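Local coordinates for hypothetical protein (PDB 1VKB) that probably acts as a gamma-glutamylamine cyclotransferase, releasing 5-oxoproline from gamma-glutamyl amines, at residues I16-Y19 with G20-R24; Y80-E84 with Q85-F89. One frame throughout, in Å; residues are numbered along the deposited sequence.

Contact 1 closes well before contact 2 opens along the chain, yet the two are joined through neighbouring antiparallel strands of one sheet, 14-18 and 76-82; their centres lie about 13 Å apart. A probable hydrogen bond of 2.9 Å from Y80 N to I16 O ties the strands. Side chains interlock beside it: V18 CG2 packs against Y80 CE1 at 3.7 Å, and I16 CD1 against V82 CG1 at 3.8 Å. Contact 1, near the middle of the chain, holds a formate in what is probably the substrate pocket. Contact 2 lies further out and starts helix 84-93, whose L90 packs on both I16 and L22 of contact 1.

Contact 1 of 2, residues I16-Y19 with G20-R24; sequences IFVY and GTLKR. With FMT (formic acid), chain C; FMT (formic acid), chain D.
The Y19 ring carries O1 of a formate (chain C) over one face, 3.3 Å above the plane and toward the CD2-CE2 rim, while G20 N approaches obliquely, 3.3 Å from CD1. At the R24 guanidinium a second formate (chain D) lies at the edge and in plane: NE donates to its O2 at 2.8 Å and NH2 to its O1. F42 adds a cation-pi contact to R24. Backbone N-H groups grip the first formate; Y19 N bonds to O1 at 2.9 Å (162°), L22 N reaches O2 and G20 N bonds to O2 weakly. This is the Tyr-Gly-Ser/Thr-Leu signature loop of gamma-glutamyl cyclotransferases, leaving strand 14-18 through a type I turn from G20 to K23, and the formate probably marks a substrate carboxylate site. A side chain on G20 would collide with its O2. The ring of Y19 folds back over the loop because CG sits between N and C (chi1 57°), and its OH bonds to Y127 O and L65 N. A leucine here would probably leave those two backbone groups without their hydroxyl mate and uncover formate O1. V18 CB meets L22 CB at 3.9 Å, the side chains crossing at about a right angle. K23, bent at chi3, passes V18 O with CG and Y19 O with CE (3.4 Å); NZ bonds to Y145 O and to a water that donates to Y19 O.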
loop_
_atom_site.group_PDB
_atom_site.type_symbol
_atom_site.label_atom_id
_atom_site.label_comp_id
_atom_site.label_asym_id
_atom_site.label_seq_id
_atom_site.Cartn_x
_atom_site.Cartn_y
_atom_site.Cartn_z
ATOM N N ILE A 16 3.881 -8.950 -2.036
ATOM C CA ILE A 16 3.550 -7.662 -1.473
ATOM C C ILE A 16 2.075 -7.401 -1.608
ATOM O O ILE A 16 1.400 -7.976 -2.480
ATOM C CB ILE A 16 4.363 -6.504 -2.119
ATOM C CG1 ILE A 16 3.941 -6.206 -3.587
ATOM C CG2 ILE A 16 5.901 -6.752 -2.037
ATOM C CD1 ILE A 16 4.567 -4.933 -4.052
ATOM N N PHE A 17 1.580 -6.519 -0.752
ATOM C CA PHE A 17 0.191 -6.105 -0.759
ATOM C C PHE A 17 0.190 -4.581 -0.799
ATOM O O PHE A 17 0.762 -3.943 0.058
ATOM C CB PHE A 17 -0.474 -6.613 0.492
ATOM C CG PHE A 17 -1.877 -6.121 0.721
ATOM C CD1 PHE A 17 -2.959 -6.737 0.116
ATOM C CD2 PHE A 17 -2.110 -5.106 1.619
ATOM C CE1 PHE A 17 -4.260 -6.299 0.401
ATOM C CE2 PHE A 17 -3.401 -4.687 1.887
ATOM C CZ PHE A 17 -4.448 -5.291 1.301
ATOM N N VAL A 18 -0.417 -4.052 -1.846
ATOM C CA VAL A 18 -0.533 -2.619 -2.091
ATOM C C VAL A 18 -1.984 -2.176 -1.936
ATOM O O VAL A 18 -2.930 -2.834 -2.395
ATOM C CB VAL A 18 0.086 -2.192 -3.435
ATOM C CG1 VAL A 18 1.584 -2.517 -3.419
ATOM C CG2 VAL A 18 -0.598 -2.781 -4.622
ATOM N N TYR A 19 -2.139 -1.068 -1.237
ATOM C CA TYR A 19 -3.460 -0.548 -0.861
ATOM C C TYR A 19 -3.687 0.856 -1.396
ATOM O O TYR A 19 -4.801 1.340 -1.335
ATOM C CB TYR A 19 -3.614 -0.528 0.667
ATOM C CG TYR A 19 -2.541 0.282 1.340
ATOM C CD1 TYR A 19 -2.662 1.661 1.476
ATOM C CD2 TYR A 19 -1.401 -0.341 1.842
ATOM C CE1 TYR A 19 -1.653 2.391 2.049
ATOM C CE2 TYR A 19 -0.397 0.375 2.385
ATOM C CZ TYR A 19 -0.532 1.765 2.500
ATOM O OH TYR A 19 0.458 2.522 3.088
ATOM N N GLY A 20 -2.623 1.525 -1.854
ATOM C CA GLY A 20 -2.710 2.917 -2.180
ATOM C C GLY A 20 -2.524 3.228 -3.638
ATOM O O GLY A 20 -3.196 2.686 -4.542
ATOM N N THR A 21 -1.657 4.212 -3.876
ATOM C CA THR A 21 -1.466 4.745 -5.253
ATOM C C THR A 21 -0.835 3.723 -6.187
ATOM O O THR A 21 -0.805 3.924 -7.403
ATOM C CB THR A 21 -0.619 6.026 -5.280
ATOM O OG1 THR A 21 0.735 5.738 -4.906
ATOM C CG2 THR A 21 -1.116 7.029 -4.300
ATOM N N LEU A 22 -0.281 2.659 -5.610
ATOM C CA LEU A 22 0.312 1.557 -6.387
ATOM C C LEU A 22 -0.653 0.544 -6.988
ATOM O O LEU A 22 -0.258 -0.218 -7.873
ATOM C CB LEU A 22 1.404 0.828 -5.588
ATOM C CG LEU A 22 2.617 1.681 -5.221
ATOM C CD1 LEU A 22 3.492 0.923 -4.221
ATOM C CD2 LEU A 22 3.430 2.063 -6.409
ATOM N N LYS A 23 -1.901 0.527 -6.533
ATOM C CA LYS A 23 -2.912 -0.365 -7.056
ATOM C C LYS A 23 -3.233 -0.117 -8.531
ATOM O O LYS A 23 -3.113 1.011 -9.036
ATOM C CB LYS A 23 -4.223 -0.218 -6.288
ATOM C CG LYS A 23 -4.215 -0.690 -4.826
ATOM C CD LYS A 23 -5.668 -0.803 -4.259
ATOM C CE LYS A 23 -6.408 0.535 -4.269
ATOM N NZ LYS A 23 -7.796 0.395 -3.678
ATOM N N ARG A 24 -3.726 -1.163 -9.199
ATOM C CA ARG A 24 -4.300 -1.022 -10.541
ATOM C C ARG A 24 -5.272 0.124 -10.549
ATOM O O ARG A 24 -6.070 0.289 -9.635
ATOM C CB ARG A 24 -5.021 -2.288 -10.979
ATOM C CG ARG A 24 -4.074 -3.401 -11.389
ATOM C CD ARG A 24 -4.777 -4.640 -11.853
ATOM N NE ARG A 24 -3.842 -5.525 -12.548
ATOM C CZ ARG A 24 -4.215 -6.680 -13.093
ATOM N NH1 ARG A 24 -5.469 -7.087 -12.985
ATOM N NH2 ARG A 24 -3.336 -7.437 -13.712
HETATM C C FMT C . 0.744 1.354 -1.469
HETATM O O1 FMT C . 0.408 0.268 -0.949
HETATM O O2 FMT C . 0.282 1.915 -2.496
HETATM C C FMT D . -0.415 -5.113 -13.236
HETATM O O1 FMT D . -0.431 -6.273 -13.636
HETATM O O2 FMT D . -1.381 -4.387 -13.351
HETATM O O HOH W 1 -7.143 0.169 -0.871
#

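Contact 2 of 2, residues Y80-E84 with Q85-F89; sequences YEVDE and QMLRF
D83 turns its carboxylate back onto the first turn of helix 84-93, against the backbone of Q85 and M86. From CB the chain passes to CG, placed between the backbone N and the carbonyl carbon (chi1 68°), a torsion that brings the carboxylate round to the amides at the start of the helix. CG lies 4.0 Å from Q85 N. One branch, OD1, accepts a bond from M86 N at 3.0 Å; the bond is nearly straight (163°), and the donor meets OD1 almost along its C-O axis. The same oxygen touches M86 CB and takes a second bond from L39 N, so two amides of separate parts of the chain hold the carboxylate in position. The other branch, OD2, accepts from a water 2.5 Å away, which also donates to Q85 OE1; the extended side chain of Q85 brings its amide to that water. D83 is thus the N-cap residue where strand 76-82 gives way to the helix, and its negative charge probably interacts favourably with the positive end of the helix dipole. Its own carbonyl begins the helical bonding, with L87 N donating to D83 O at 2.9 Å, and R88 N follows on E84 O. On the apolar side, V82 precedes the cap and packs over the first turn: CB meets M86 CG at 3.8 Å, the two side chains crossing at about a right angle, and CG2 lies 4.2 Å from L87 CB. The V82-L87 pair, the residue before the N-cap with the fourth after the N-cap, is a hydrophobic staple. Beyond it, the L87 side chain reaches I16, F125 and Y127 on the sheet. R88 runs its CB and CG alongside E84 O, CG at 3.4 Å.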
loop_
_atom_site.group_PDB
_atom_site.type_symbol
_atom_site.label_atom_id
_atom_site.label_comp_id
_atom_site.label_asym_id
_atom_site.label_seq_id
_atom_site.Cartn_x
_atom_site.Cartn_y
_atom_site.Cartn_z
ATOM N N TYR A 80 0.635 -8.825 -5.157
ATOM C CA TYR A 80 1.567 -9.048 -6.276
ATOM C C TYR A 80 2.676 -9.952 -5.845
ATOM O O TYR A 80 3.050 -9.957 -4.680
ATOM C CB TYR A 80 2.210 -7.720 -6.756
ATOM C CG TYR A 80 1.216 -6.839 -7.449
ATOM C CD1 TYR A 80 0.302 -6.110 -6.711
ATOM C CD2 TYR A 80 1.195 -6.733 -8.826
ATOM C CE1 TYR A 80 -0.642 -5.312 -7.330
ATOM C CE2 TYR A 80 0.239 -5.948 -9.464
ATOM C CZ TYR A 80 -0.671 -5.239 -8.691
ATOM O OH TYR A 80 -1.646 -4.468 -9.278
ATOM N N GLU A 81 3.235 -10.693 -6.787
ATOM C CA GLU A 81 4.504 -11.370 -6.555
ATOM C C GLU A 81 5.573 -10.558 -7.281
ATOM O O GLU A 81 5.440 -10.325 -8.496
ATOM C CB GLU A 81 4.449 -12.827 -7.028
ATOM C CG GLU A 81 5.669 -13.583 -6.592
ATOM C CD GLU A 81 5.623 -15.075 -6.886
ATOM O OE1 GLU A 81 5.172 -15.459 -7.976
ATOM O OE2 GLU A 81 6.071 -15.859 -6.029
ATOM N N VAL A 82 6.616 -10.111 -6.557
ATOM C CA VAL A 82 7.648 -9.238 -7.151
ATOM C C VAL A 82 9.033 -9.867 -6.989
ATOM O O VAL A 82 9.258 -10.724 -6.100
ATOM C CB VAL A 82 7.644 -7.811 -6.551
ATOM C CG1 VAL A 82 6.228 -7.204 -6.616
ATOM C CG2 VAL A 82 8.102 -7.804 -5.123
ATOM N N ASP A 83 9.969 -9.453 -7.840
ATOM C CA ASP A 83 11.335 -9.872 -7.652
ATOM C C ASP A 83 12.078 -8.916 -6.712
ATOM O O ASP A 83 11.565 -7.885 -6.320
ATOM C CB ASP A 83 12.056 -10.119 -8.995
ATOM C CG ASP A 83 12.303 -8.881 -9.812
ATOM O OD1 ASP A 83 11.982 -7.738 -9.403
ATOM O OD2 ASP A 83 12.839 -8.990 -10.951
ATOM N N GLU A 84 13.312 -9.267 -6.387
ATOM C CA GLU A 84 14.090 -8.512 -5.432
ATOM C C GLU A 84 14.389 -7.096 -5.935
ATOM O O GLU A 84 14.404 -6.149 -5.144
ATOM C CB GLU A 84 15.379 -9.257 -5.125
ATOM C CG GLU A 84 15.125 -10.566 -4.385
ATOM C CD GLU A 84 14.517 -11.673 -5.232
ATOM O OE1 GLU A 84 14.555 -11.672 -6.512
ATOM O OE2 GLU A 84 13.963 -12.582 -4.593
ATOM N N GLN A 85 14.605 -6.948 -7.238
ATOM C CA GLN A 85 14.887 -5.616 -7.830
ATOM C C GLN A 85 13.701 -4.702 -7.629
ATOM O O GLN A 85 13.849 -3.539 -7.271
ATOM C CB GLN A 85 15.171 -5.729 -9.318
ATOM C CG GLN A 85 15.498 -4.374 -9.995
ATOM C CD GLN A 85 15.706 -4.479 -11.505
ATOM O OE1 GLN A 85 15.592 -5.562 -12.100
ATOM N NE2 GLN A 85 16.008 -3.331 -12.134
ATOM N N MET A 86 12.516 -5.205 -7.937
ATOM C CA MET A 86 11.284 -4.440 -7.761
ATOM C C MET A 86 11.058 -4.132 -6.280
ATOM O O MET A 86 10.629 -3.035 -5.937
ATOM C CB MET A 86 10.096 -5.221 -8.308
ATOM C CG MET A 86 8.738 -4.522 -8.111
ATOM S SD MET A 86 8.565 -2.901 -8.903
ATOM C CE MET A 86 8.465 -3.382 -10.618
ATOM N N LEU A 87 11.291 -5.100 -5.406
ATOM C CA LEU A 87 11.150 -4.831 -3.957
ATOM C C LEU A 87 12.054 -3.683 -3.496
ATOM O O LEU A 87 11.621 -2.758 -2.735
ATOM C CB LEU A 87 11.425 -6.113 -3.139
ATOM C CG LEU A 87 11.070 -6.085 -1.666
ATOM C CD1 LEU A 87 9.576 -5.820 -1.471
ATOM C CD2 LEU A 87 11.500 -7.433 -1.041
ATOM N N ARG A 88 13.314 -3.725 -3.918
ATOM C CA ARG A 88 14.218 -2.627 -3.543
ATOM C C ARG A 88 13.815 -1.293 -4.217
ATOM O O ARG A 88 14.022 -0.209 -3.660
ATOM C CB ARG A 88 15.639 -2.971 -3.892
ATOM C CG ARG A 88 16.176 -4.108 -3.044
ATOM C CD ARG A 88 17.562 -4.568 -3.397
ATOM N NE ARG A 88 18.477 -3.485 -3.783
ATOM C CZ ARG A 88 19.149 -2.714 -2.948
ATOM N NH1 ARG A 88 19.035 -2.848 -1.638
ATOM N NH2 ARG A 88 19.949 -1.776 -3.428
ATOM N N PHE A 89 13.289 -1.371 -5.422
ATOM C CA PHE A 89 12.812 -0.128 -6.120
ATOM C C PHE A 89 11.667 0.494 -5.305
ATOM O O PHE A 89 11.662 1.706 -5.066
ATOM C CB PHE A 89 12.372 -0.368 -7.556
ATOM C CG PHE A 89 11.583 0.789 -8.089
ATOM C CD1 PHE A 89 12.230 1.915 -8.538
ATOM C CD2 PHE A 89 10.212 0.799 -7.985
ATOM C CE1 PHE A 89 11.492 3.039 -8.966
ATOM C CE2 PHE A 89 9.489 1.893 -8.390
ATOM C CZ PHE A 89 10.136 3.011 -8.875
HETATM O O HOH W 2 14.746 -7.984 -12.227
HETATM O O HOH W 3 15.553 -9.311 -8.854
#